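PDB 3OS7: galactose mutarotase-like protein from Clostridium acetobutylicum, which probably binds carbohydrates and, like other members of the aldose 1-epimerase family, may interconvert the alpha and beta anomers of an aldose. Local coordinates for residues F88-K93 with E177-V182; Q166-V171 with S281-L286; C201-S206 with L286-D291; T304-I307 with N311-L314. All blocks are in the same frame, centred on the assembly; numbering follows the deposited sequence.

Contact 1. Residues F88-K93 with E177-V182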
loop_
_atom_site.group_PDB
_atom_site.type_symbol
_atom_site.label_atom_id
_atom_site.label_comp_id
_atom_site.label_asym_id
_atom_site.label_seq_id
_atom_site.Cartn_x
_atom_site.Cartn_y
_atom_site.Cartn_z
ATOM N N PHE A 88 22.627 1.448 4.132
ATOM C CA PHE A 88 22.567 0.396 5.167
ATOM C C PHE A 88 23.563 -0.672 4.767
ATOM O O PHE A 88 24.032 -0.687 3.640
ATOM C CB PHE A 88 21.160 -0.206 5.347
ATOM C CG PHE A 88 20.632 -0.978 4.150
ATOM C CD1 PHE A 88 19.913 -0.338 3.159
ATOM C CD2 PHE A 88 20.856 -2.344 4.013
ATOM C CE1 PHE A 88 19.401 -1.038 2.089
ATOM C CE2 PHE A 88 20.356 -3.048 2.933
ATOM C CZ PHE A 88 19.638 -2.391 1.961
ATOM N N LYS A 89 23.863 -1.559 5.701
ATOM C CA LYS A 89 24.721 -2.707 5.447
ATOM C C LYS A 89 23.956 -4.025 5.568
ATOM O O LYS A 89 23.029 -4.165 6.381
ATOM C CB LYS A 89 25.901 -2.695 6.428
ATOM C CG LYS A 89 26.791 -1.511 6.214
ATOM C CD LYS A 89 28.069 -1.577 6.958
ATOM C CE LYS A 89 29.067 -2.467 6.258
ATOM N NZ LYS A 89 30.206 -2.602 7.152
ATOM N N LEU A 90 24.383 -4.996 4.781
ATOM C CA LEU A 90 23.962 -6.381 4.976
ATOM C C LEU A 90 25.243 -7.207 4.981
ATOM O O LEU A 90 25.942 -7.299 3.974
ATOM C CB LEU A 90 22.978 -6.830 3.892
ATOM C CG LEU A 90 22.420 -8.244 4.045
ATOM C CD1 LEU A 90 21.555 -8.320 5.315
ATOM C CD2 LEU A 90 21.639 -8.709 2.818
ATOM N N GLY A 91 25.580 -7.758 6.145
ATOM C CA GLY A 91 26.864 -8.390 6.301
ATOM C C GLY A 91 27.958 -7.372 6.005
ATOM O O GLY A 91 27.914 -6.242 6.483
ATOM N N ASP A 92 28.898 -7.735 5.167
ATOM C CA ASP A 92 29.978 -6.799 4.863
ATOM C C ASP A 92 29.700 -5.973 3.624
ATOM O O ASP A 92 30.605 -5.263 3.169
ATOM C CB ASP A 92 31.305 -7.542 4.742
ATOM C CG ASP A 92 31.283 -8.610 3.654
ATOM O OD1 ASP A 92 30.428 -8.534 2.741
ATOM O OD2 ASP A 92 32.126 -9.531 3.720
ATOM N N LYS A 93 28.465 -6.020 3.097
ATOM C CA LYS A 93 28.083 -5.235 1.909
ATOM C C LYS A 93 27.400 -3.932 2.296
ATOM O O LYS A 93 26.545 -3.930 3.170
ATOM C CB LYS A 93 27.134 -6.032 1.019
ATOM C CG LYS A 93 27.696 -7.329 0.533
ATOM N N GLU A 177 22.129 -12.876 -1.459
ATOM C CA GLU A 177 21.063 -12.550 -0.528
ATOM C C GLU A 177 20.548 -11.122 -0.769
ATOM O O GLU A 177 21.336 -10.200 -0.792
ATOM C CB GLU A 177 21.641 -12.654 0.881
ATOM C CG GLU A 177 20.644 -12.890 1.944
ATOM C CD GLU A 177 21.236 -12.824 3.342
ATOM O OE1 GLU A 177 22.450 -12.526 3.512
ATOM O OE2 GLU A 177 20.464 -13.062 4.280
HETATM N N MSE A 178 19.232 -10.963 -0.925
HETATM C CA MSE A 178 18.615 -9.691 -1.283
HETATM C C MSE A 178 17.839 -9.104 -0.095
HETATM O O MSE A 178 16.936 -9.735 0.433
HETATM C CB MSE A 178 17.655 -9.873 -2.442
HETATM C CG MSE A 178 17.164 -8.569 -3.041
HETATM SE SE MSE A 178 15.767 -8.800 -4.321
HETATM C CE MSE A 178 14.212 -8.702 -3.201
ATOM N N PRO A 179 18.177 -7.877 0.306
ATOM C CA PRO A 179 17.371 -7.196 1.338
ATOM C C PRO A 179 15.931 -7.044 0.902
ATOM O O PRO A 179 15.670 -6.774 -0.276
ATOM C CB PRO A 179 18.010 -5.798 1.404
ATOM C CG PRO A 179 19.405 -6.002 0.858
ATOM C CD PRO A 179 19.301 -7.062 -0.157
ATOM N N LEU A 180 14.993 -7.142 1.839
ATOM C CA LEU A 180 13.586 -7.100 1.487
ATOM C C LEU A 180 12.776 -6.348 2.543
ATOM O O LEU A 180 12.785 -6.697 3.730
ATOM C CB LEU A 180 13.029 -8.520 1.408
ATOM C CG LEU A 180 11.538 -8.650 1.080
ATOM C CD1 LEU A 180 11.269 -8.351 -0.376
ATOM C CD2 LEU A 180 11.109 -10.050 1.433
ATOM N N SER A 181 12.059 -5.342 2.076
ATOM C CA SER A 181 11.031 -4.663 2.864
ATOM C C SER A 181 10.053 -4.097 1.837
ATOM O O SER A 181 10.465 -3.496 0.857
ATOM C CB SER A 181 11.663 -3.587 3.702
ATOM O OG SER A 181 10.712 -2.876 4.451
ATOM N N VAL A 182 8.785 -4.373 2.035
ATOM C CA VAL A 182 7.743 -4.059 1.075
ATOM C C VAL A 182 6.594 -3.376 1.818
ATOM O O VAL A 182 6.311 -3.697 2.968
ATOM C CB VAL A 182 7.176 -5.348 0.429
ATOM C CG1 VAL A 182 6.037 -5.022 -0.597
ATOM C CG2 VAL A 182 8.269 -6.145 -0.240
#
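F88 and L90, two residues apart on one strand, both come down on P179, and E177 adds a polar flank. The F88 side chain starts at CB, which packs against the side chain of N311. The bond to CB points toward the 177-182 segment; a chi1 of 65° sets CG between the backbone N and the carbonyl carbon, and the far edge of the ring reaches P179. The ring is stacked with that of Y95. Its far end meets the proline edge-on: F88 CE2 is 3.7 Å from P179 CG, which lies near the ring plane, and F88 CZ is 3.8 Å from P179 CB. The contact is therefore one of a ring edge against an aliphatic ring, not of face upon face.

Beyond this point the strand ends in a hairpin. A type II' turn from L90 to K93 joins strands 82-90 and 93-96, closed by L90 N to K93 O at 2.9 Å and K93 N to L90 O at 3.0 Å, with G91 at a positive phi in the corner. It is the two-residue connection of an antiparallel beta hairpin. L90, which ends strand 82-90 and opens the turn, lies beside the start of strand 178-189.

L90 has CG anti to its backbone N (chi1 -177°), and its CD2 methyl does the touching, 4.0 Å from P179 CG and 3.9 Å from the backbone atom E177 O. The extended E177 side chain crosses L90 at about a right angle, bringing OE1 to 4.0 Å from L90 CD2, while its other carboxylate oxygen, OE2, is hydrogen-bonded to T323 OG1.

Contact 2. Residues Q166-V171 with S281-L286. With EDO (1,2-ethanediol), chain H.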
loop_
_atom_site.group_PDB
_atom_site.type_symbol
_atom_site.label_atom_id
_atom_site.label_comp_id
_atom_site.label_asym_id
_atom_site.label_seq_id
_atom_site.Cartn_x
_atom_site.Cartn_y
_atom_site.Cartn_z
ATOM N N GLN A 166 -5.495 -8.675 -3.455
ATOM C CA GLN A 166 -4.216 -8.264 -3.951
ATOM C C GLN A 166 -3.177 -9.235 -3.388
ATOM O O GLN A 166 -2.948 -9.265 -2.169
ATOM C CB GLN A 166 -3.938 -6.850 -3.433
ATOM C CG GLN A 166 -2.505 -6.349 -3.645
ATOM C CD GLN A 166 -2.242 -5.117 -2.819
ATOM O OE1 GLN A 166 -2.369 -3.982 -3.297
ATOM N NE2 GLN A 166 -1.957 -5.328 -1.547
ATOM N N THR A 167 -2.534 -10.006 -4.262
ATOM C CA THR A 167 -1.398 -10.845 -3.866
ATOM C C THR A 167 -0.132 -10.210 -4.455
ATOM O O THR A 167 0.039 -10.140 -5.675
ATOM C CB THR A 167 -1.580 -12.337 -4.304
ATOM O OG1 THR A 167 -2.790 -12.863 -3.749
ATOM C CG2 THR A 167 -0.417 -13.225 -3.816
ATOM N N THR A 168 0.750 -9.759 -3.565
ATOM C CA THR A 168 2.010 -9.085 -3.918
ATOM C C THR A 168 3.139 -10.086 -3.725
ATOM O O THR A 168 3.205 -10.763 -2.715
ATOM C CB THR A 168 2.251 -7.874 -3.011
ATOM O OG1 THR A 168 1.083 -7.043 -3.039
ATOM C CG2 THR A 168 3.488 -7.096 -3.423
ATOM N N SER A 169 4.022 -10.209 -4.699
ATOM C CA SER A 169 5.138 -11.140 -4.526
ATOM C C SER A 169 6.359 -10.613 -5.194
ATOM O O SER A 169 6.268 -9.845 -6.152
ATOM C CB SER A 169 4.783 -12.535 -5.067
ATOM O OG SER A 169 4.382 -12.463 -6.410
ATOM N N VAL A 170 7.513 -11.031 -4.680
ATOM C CA VAL A 170 8.762 -10.711 -5.297
ATOM C C VAL A 170 9.659 -11.935 -5.181
ATOM O O VAL A 170 9.567 -12.671 -4.199
ATOM C CB VAL A 170 9.425 -9.461 -4.684
ATOM C CG1 VAL A 170 9.566 -9.585 -3.205
ATOM C CG2 VAL A 170 10.746 -9.212 -5.341
ATOM N N VAL A 171 10.479 -12.154 -6.208
ATOM C CA VAL A 171 11.421 -13.268 -6.247
ATOM C C VAL A 171 12.808 -12.675 -6.522
ATOM O O VAL A 171 12.963 -11.815 -7.370
ATOM C CB VAL A 171 11.036 -14.362 -7.284
ATOM C CG1 VAL A 171 10.873 -13.813 -8.680
ATOM C CG2 VAL A 171 12.090 -15.466 -7.291
ATOM N N SER A 281 -0.639 -11.546 7.685
ATOM C CA SER A 281 0.345 -11.490 8.771
ATOM C C SER A 281 1.728 -11.062 8.331
ATOM O O SER A 281 2.573 -10.708 9.163
ATOM C CB SER A 281 0.477 -12.873 9.440
ATOM O OG SER A 281 -0.729 -13.271 10.028
ATOM N N GLU A 282 1.996 -11.121 7.023
ATOM C CA GLU A 282 3.265 -10.629 6.504
ATOM C C GLU A 282 3.429 -9.132 6.732
ATOM O O GLU A 282 4.568 -8.621 6.758
ATOM C CB GLU A 282 3.408 -10.934 5.002
ATOM C CG GLU A 282 3.756 -12.404 4.688
ATOM C CD GLU A 282 2.563 -13.335 4.738
ATOM O OE1 GLU A 282 1.405 -12.875 4.727
ATOM O OE2 GLU A 282 2.776 -14.550 4.797
ATOM N N TYR A 283 2.307 -8.435 6.905
ATOM C CA TYR A 283 2.347 -6.988 7.164
ATOM C C TYR A 283 2.360 -6.754 8.672
ATOM O O TYR A 283 1.422 -7.115 9.378
ATOM C CB TYR A 283 1.189 -6.282 6.477
ATOM C CG TYR A 283 1.266 -6.390 4.990
ATOM C CD1 TYR A 283 2.211 -5.665 4.278
ATOM C CD2 TYR A 283 0.447 -7.256 4.293
ATOM C CE1 TYR A 283 2.314 -5.787 2.872
ATOM C CE2 TYR A 283 0.557 -7.402 2.888
ATOM C CZ TYR A 283 1.478 -6.642 2.191
ATOM O OH TYR A 283 1.570 -6.753 0.805
ATOM N N LYS A 284 3.484 -6.231 9.159
ATOM C CA LYS A 284 3.747 -6.148 10.578
ATOM C C LYS A 284 3.702 -4.735 11.168
ATOM O O LYS A 284 3.637 -4.568 12.394
ATOM C CB LYS A 284 5.093 -6.790 10.827
ATOM C CG LYS A 284 5.066 -8.291 10.369
ATOM C CD LYS A 284 6.270 -9.073 10.684
ATOM C CE LYS A 284 6.182 -10.487 10.004
ATOM N NZ LYS A 284 4.941 -11.269 10.393
ATOM N N TYR A 285 3.766 -3.727 10.300
ATOM C CA TYR A 285 3.777 -2.323 10.684
ATOM C C TYR A 285 2.856 -1.549 9.751
ATOM O O TYR A 285 2.447 -2.060 8.710
ATOM C CB TYR A 285 5.193 -1.707 10.623
ATOM C CG TYR A 285 6.076 -2.154 11.742
ATOM C CD1 TYR A 285 6.806 -3.353 11.647
ATOM C CD2 TYR A 285 6.178 -1.414 12.915
ATOM C CE1 TYR A 285 7.595 -3.789 12.709
ATOM C CE2 TYR A 285 6.997 -1.830 13.967
ATOM C CZ TYR A 285 7.696 -3.017 13.865
ATOM O OH TYR A 285 8.494 -3.429 14.928
ATOM N N LEU A 286 2.495 -0.340 10.169
ATOM C CA LEU A 286 1.603 0.480 9.374
ATOM C C LEU A 286 1.829 1.932 9.711
ATOM O O LEU A 286 2.018 2.287 10.891
ATOM C CB LEU A 286 0.161 0.079 9.663
ATOM C CG LEU A 286 -0.944 0.843 8.940
ATOM C CD1 LEU A 286 -2.096 -0.090 8.686
ATOM C CD2 LEU A 286 -1.402 2.072 9.727
HETATM C C1 EDO H . 7.279 -13.764 -7.473
HETATM O O1 EDO H . 6.045 -14.476 -7.522
HETATM C C2 EDO H . 7.259 -12.624 -8.491
HETATM O O2 EDO H . 7.078 -13.128 -9.830
HETATM O O HOH W 1 -0.545 -7.482 -0.774
#
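Y283 and T168 meet at about a right angle: the tyrosine points its hydroxyl at a strand whose threonine stands across its path. The approach stops short of a direct bond, with Y283 OH 3.9 Å from T168 OG1, and a water molecule makes the connection instead. That water is 2.7 Å from Y283 OH and 2.8 Å from T168 OG1. It also accepts a hydrogen bond from Q166 NE2 at 2.7 Å and gives a weak one to Q166 O. Four polar atoms of buried residues thus surround this water, one of them only weakly bonded, a compact case of water used as mortar between two chain segments.

The torsions explain how the groups converge. T168 places OG1 beside its own backbone N, anti to the carbonyl carbon (chi1 -52°), where it can meet both the water and Y184 OH. Q166 extends through CB and CG before its amide plane turns (chi3 -95°), which sends NE2 to the water and lets OE1 bond to Y157 OH. The glutamine amide is therefore held at both ends.

On the Y283 side, K284 NZ donates to S281 O at 2.7 Å, tying the loop back on itself, and K284 with Y285 forms a classic beta bulge opposite Q303. S169 OG shares a 2.8 Å hydrogen bond with O1 of a bound ethanediol, probably from the crystallisation liquor.

Strand 163-172 runs between strands 151-160 and 329-340, while strand 178-189 contributes Y184, which touches both Q166 and Y283; C334 of strand 329-340 also packs on both.

Contact 3. Residues C201-S206 with L286-D291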
loop_
_atom_site.group_PDB
_atom_site.type_symbol
_atom_site.label_atom_id
_atom_site.label_comp_id
_atom_site.label_asym_id
_atom_site.label_seq_id
_atom_site.Cartn_x
_atom_site.Cartn_y
_atom_site.Cartn_z
ATOM N N CYS A 201 -16.524 10.054 8.945
ATOM C CA CYS A 201 -15.728 8.837 8.818
ATOM C C CYS A 201 -14.843 8.588 10.031
ATOM O O CYS A 201 -14.151 9.491 10.486
ATOM C CB CYS A 201 -14.867 8.882 7.581
ATOM S SG CYS A 201 -15.847 8.788 6.064
ATOM N N ARG A 202 -14.851 7.337 10.510
ATOM C CA ARG A 202 -13.972 6.913 11.598
ATOM C C ARG A 202 -13.043 5.819 11.103
ATOM O O ARG A 202 -13.489 4.904 10.410
ATOM C CB ARG A 202 -14.764 6.351 12.754
ATOM C CG ARG A 202 -15.838 7.263 13.303
ATOM C CD ARG A 202 -15.234 8.346 14.114
ATOM N NE ARG A 202 -16.194 8.912 15.054
ATOM C CZ ARG A 202 -15.850 9.545 16.170
ATOM N NH1 ARG A 202 -14.555 9.696 16.494
ATOM N NH2 ARG A 202 -16.801 10.013 16.980
ATOM N N VAL A 203 -11.775 5.906 11.478
ATOM C CA VAL A 203 -10.777 4.895 11.094
ATOM C C VAL A 203 -10.402 3.992 12.291
ATOM O O VAL A 203 -10.060 4.486 13.355
ATOM C CB VAL A 203 -9.508 5.520 10.486
ATOM C CG1 VAL A 203 -8.474 4.419 10.205
ATOM C CG2 VAL A 203 -9.863 6.226 9.148
ATOM N N LYS A 204 -10.513 2.672 12.101
ATOM C CA LYS A 204 -10.022 1.681 13.079
ATOM C C LYS A 204 -8.855 0.942 12.470
ATOM O O LYS A 204 -8.813 0.741 11.267
ATOM C CB LYS A 204 -11.117 0.683 13.446
ATOM C CG LYS A 204 -12.322 1.345 14.116
ATOM C CD LYS A 204 -13.519 0.407 14.180
ATOM C CE LYS A 204 -14.656 1.059 14.942
ATOM N NZ LYS A 204 -15.769 0.112 15.171
ATOM N N ILE A 205 -7.886 0.598 13.291
ATOM C CA ILE A 205 -6.684 -0.100 12.861
ATOM C C ILE A 205 -6.286 -1.060 13.973
ATOM O O ILE A 205 -6.280 -0.678 15.138
ATOM C CB ILE A 205 -5.482 0.849 12.624
ATOM C CG1 ILE A 205 -5.825 1.988 11.663
ATOM C CG2 ILE A 205 -4.265 0.051 12.082
ATOM C CD1 ILE A 205 -4.717 3.088 11.593
ATOM N N SER A 206 -5.867 -2.277 13.609
ATOM C CA SER A 206 -5.520 -3.301 14.617
ATOM C C SER A 206 -4.089 -3.092 15.126
ATOM O O SER A 206 -3.203 -3.894 14.869
ATOM C CB SER A 206 -5.723 -4.708 14.026
ATOM O OG SER A 206 -4.932 -4.929 12.872
ATOM N N LEU A 286 2.495 -0.340 10.169
ATOM C CA LEU A 286 1.603 0.480 9.374
ATOM C C LEU A 286 1.829 1.932 9.711
ATOM O O LEU A 286 2.018 2.287 10.891
ATOM C CB LEU A 286 0.161 0.079 9.663
ATOM C CG LEU A 286 -0.944 0.843 8.940
ATOM C CD1 LEU A 286 -2.096 -0.090 8.686
ATOM C CD2 LEU A 286 -1.402 2.072 9.727
ATOM N N VAL A 287 1.828 2.748 8.659
ATOM C CA VAL A 287 1.898 4.199 8.780
ATOM C C VAL A 287 0.533 4.726 8.378
ATOM O O VAL A 287 -0.050 4.284 7.395
ATOM C CB VAL A 287 3.008 4.818 7.917
ATOM C CG1 VAL A 287 2.835 6.354 7.812
ATOM C CG2 VAL A 287 4.378 4.415 8.468
ATOM N N ILE A 288 -0.016 5.622 9.195
ATOM C CA ILE A 288 -1.211 6.343 8.823
ATOM C C ILE A 288 -0.779 7.802 8.661
ATOM O O ILE A 288 -0.120 8.367 9.533
ATOM C CB ILE A 288 -2.387 6.187 9.810
ATOM C CG1 ILE A 288 -3.569 7.065 9.355
ATOM C CG2 ILE A 288 -1.972 6.455 11.295
ATOM C CD1 ILE A 288 -4.859 6.812 10.052
ATOM N N TRP A 289 -1.144 8.392 7.534
ATOM C CA TRP A 289 -0.777 9.755 7.198
ATOM C C TRP A 289 -1.940 10.356 6.423
ATOM O O TRP A 289 -2.318 9.812 5.389
ATOM C CB TRP A 289 0.486 9.763 6.348
ATOM C CG TRP A 289 0.843 11.104 5.761
ATOM C CD1 TRP A 289 1.387 12.169 6.414
ATOM C CD2 TRP A 289 0.712 11.503 4.378
ATOM N NE1 TRP A 289 1.596 13.212 5.526
ATOM C CE2 TRP A 289 1.193 12.820 4.275
ATOM C CE3 TRP A 289 0.205 10.875 3.222
ATOM C CZ2 TRP A 289 1.197 13.522 3.060
ATOM C CZ3 TRP A 289 0.210 11.575 2.027
ATOM C CH2 TRP A 289 0.695 12.882 1.960
ATOM N N ASN A 290 -2.513 11.445 6.921
ATOM C CA ASN A 290 -3.707 12.006 6.278
ATOM C C ASN A 290 -3.465 13.335 5.532
ATOM O O ASN A 290 -4.430 14.015 5.239
ATOM C CB ASN A 290 -4.837 12.178 7.286
ATOM C CG ASN A 290 -4.526 13.228 8.351
ATOM O OD1 ASN A 290 -3.415 13.771 8.391
ATOM N ND2 ASN A 290 -5.503 13.506 9.231
ATOM N N ASP A 291 -2.197 13.681 5.263
ATOM C CA ASP A 291 -1.844 14.872 4.500
ATOM C C ASP A 291 -2.554 16.119 5.058
ATOM O O ASP A 291 -3.208 16.830 4.321
ATOM C CB ASP A 291 -2.191 14.661 3.018
ATOM C CG ASP A 291 -1.464 15.644 2.081
ATOM O OD1 ASP A 291 -0.738 16.536 2.575
ATOM O OD2 ASP A 291 -1.623 15.520 0.838
#
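S206 OG is hydrogen-bonded to both G263 N and the carbonyl oxygen of K252, right after I205, which packs against L286 and I288. I205 gives the largest single share of the apolar surface. Its CG1 branch lies beside the backbone N (chi1 -54°) and runs on extended, which brings CD1 to both partners: I205 CD1 is 3.9 Å from L286 CD2 and 4.0 Å from I288 CD1. The other branch is also used, with I205 CG2 4.0 Å from L286 CD1. One isoleucine thus straddles the leucine with both of its arms while its terminal methyl also meets the neighbouring isoleucine.

V203 extends the row more loosely, its CG1 standing 4.3 Å from I288 CD1. The two strands, 201-205 and 286-289, run antiparallel at 167° with their axes 10.6 Å apart, a separation filled by side chains. Strand 246-256 pairs with the longer strands of both and so bridges the two, consistent with the curved beta-supersandwich of the galactose mutarotase family.

I288 has CG1 anti to its backbone N (chi1 177°), which carries CD1 out between V203 and I205; Y233 touches both isoleucines from a loop. The alternation of the strand turns V287 to its other side, against L248 and Q303. Past the strand end, the chain folds back so that D291 N lies 3.6 Å above the plane of the W289 ring, over its centre.

Contact 4. Residues T304-I307 with N311-L314. With EDO (1,2-ethanediol), chain G.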
loop_
_atom_site.group_PDB
_atom_site.type_symbol
_atom_site.label_atom_id
_atom_site.label_comp_id
_atom_site.label_asym_id
_atom_site.label_seq_id
_atom_site.Cartn_x
_atom_site.Cartn_y
_atom_site.Cartn_z
ATOM N N THR A 304 5.960 -4.524 5.678
ATOM C CA THR A 304 6.521 -5.753 6.249
ATOM C C THR A 304 7.439 -5.520 7.437
ATOM O O THR A 304 7.695 -6.423 8.228
ATOM C CB THR A 304 7.304 -6.551 5.185
ATOM O OG1 THR A 304 8.361 -5.725 4.642
ATOM C CG2 THR A 304 6.357 -6.990 4.083
ATOM N N SER A 305 7.958 -4.313 7.556
ATOM C CA SER A 305 8.933 -4.011 8.557
ATOM C C SER A 305 8.791 -2.567 9.002
ATOM O O SER A 305 8.113 -1.766 8.369
ATOM C CB SER A 305 10.349 -4.269 8.039
ATOM O OG SER A 305 10.784 -3.345 7.057
ATOM N N ILE A 306 9.472 -2.265 10.094
ATOM C CA ILE A 306 9.511 -0.936 10.626
ATOM C C ILE A 306 10.211 0.013 9.635
ATOM O O ILE A 306 11.011 -0.407 8.784
ATOM C CB ILE A 306 10.193 -0.932 12.029
ATOM C CG1 ILE A 306 9.864 0.338 12.792
ATOM C CG2 ILE A 306 11.727 -1.160 11.935
ATOM C CD1 ILE A 306 10.297 0.257 14.245
ATOM N N ILE A 307 9.898 1.292 9.741
ATOM C CA ILE A 307 10.626 2.312 9.009
ATOM C C ILE A 307 12.122 2.154 9.315
ATOM O O ILE A 307 12.488 1.924 10.468
ATOM C CB ILE A 307 10.190 3.723 9.425
ATOM C CG1 ILE A 307 8.726 3.967 9.066
ATOM C CG2 ILE A 307 11.107 4.797 8.747
ATOM C CD1 ILE A 307 8.221 5.378 9.467
ATOM N N ASN A 311 18.504 -0.651 9.481
ATOM C CA ASN A 311 19.427 0.051 10.369
ATOM C C ASN A 311 19.075 0.063 11.860
ATOM O O ASN A 311 19.842 0.603 12.639
ATOM C CB ASN A 311 19.557 1.515 9.900
ATOM C CG ASN A 311 20.365 1.661 8.621
ATOM O OD1 ASN A 311 21.460 1.069 8.489
ATOM N ND2 ASN A 311 19.865 2.489 7.688
ATOM N N VAL A 312 17.911 -0.459 12.256
ATOM C CA VAL A 312 17.463 -0.333 13.648
ATOM C C VAL A 312 18.196 -1.377 14.513
ATOM O O VAL A 312 18.637 -2.414 14.025
ATOM C CB VAL A 312 15.932 -0.488 13.815
ATOM C CG1 VAL A 312 15.162 0.651 13.102
ATOM C CG2 VAL A 312 15.441 -1.868 13.297
ATOM N N LYS A 313 18.348 -1.070 15.789
ATOM C CA LYS A 313 19.062 -1.954 16.742
ATOM C C LYS A 313 18.036 -2.772 17.452
ATOM O O LYS A 313 17.837 -2.645 18.658
ATOM C CB LYS A 313 19.862 -1.140 17.737
ATOM C CG LYS A 313 20.937 -0.350 17.106
ATOM C CD LYS A 313 21.732 0.402 18.116
ATOM C CE LYS A 313 22.796 1.144 17.430
ATOM N NZ LYS A 313 23.592 1.919 18.360
ATOM N N LEU A 314 17.347 -3.574 16.666
ATOM C CA LEU A 314 16.326 -4.482 17.120
ATOM C C LEU A 314 16.553 -5.795 16.407
ATOM O O LEU A 314 17.075 -5.817 15.290
ATOM C CB LEU A 314 14.953 -3.990 16.712
ATOM C CG LEU A 314 14.474 -2.642 17.273
ATOM C CD1 LEU A 314 13.232 -2.191 16.525
ATOM C CD2 LEU A 314 14.214 -2.748 18.775
HETATM C C1 EDO G . 17.801 3.188 16.612
HETATM O O1 EDO G . 19.075 3.660 17.061
HETATM C C2 EDO G . 17.826 1.761 17.094
HETATM O O2 EDO G . 16.614 1.088 16.825
#
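I306 meets V312 and L314 where the chain leaving strand 297-303 doubles back on itself. T304 and S305 come before it and are both bonded to strand 178-189. T304 exchanges a backbone hydrogen bond with V182 and receives V182 N on its OG1. At S305 the hydroxyl is hydrogen-bonded to both S181 OG and S309 OG, while S305 O accepts from Q303 NE2.

I306 then turns its side chain across. A chi1 of -162° sends CG1 anti to the backbone N and puts the CG2 methyl between the backbone N and the carbonyl carbon, from where it lies against the valine fork: I306 CG2 is 4.0 Å from V312 CG2 and 4.1 Å from V312 CG1. The longer branch runs on to a looser touch, I306 CD1 to L314 CD1 at 4.5 Å. W211 packs on both I306 and L314.

All of this belongs to an irregular connection, without helix or strand, between strand 297-303 and the short helix 316-319. Its second limb bends at an inverse gamma turn centred on K313, closed by a weak L314 N to V312 O bond of 3.2 Å. K313 N instead faces outward from that turn and donates to O2 of a bound ethanediol, probably a crystallisation additive, at 3.0 Å and 159°.

At I307 the bond to CB points the other way, away from the 311-314 segment, and the side chain packs on V287, while the backbone atom I307 O lies 4.0 Å from V312 CG1.

All four contacts lie in one strand-rich chain of the aldose 1-epimerase family. Contacts 1 and 2 interleave along the sequence, as do 2 and 3, and contact 4 follows. Strands 163-172 and 178-189 are successive, and V170 packs on L180 and M178 to join contacts 1 and 2, whose centres are 18 Å apart. Contacts 2 and 3 both use strand 285-289 and share L286. Contact 4 is 12 Å from contact 1, centre to centre, linked through S181 with S305 and V182 with T304; it also touches contact 2 through Y285 and contact 3 through V287. The contacts thus join a small three-stranded sheet, the main body of antiparallel strands and the loop before helix 316-319.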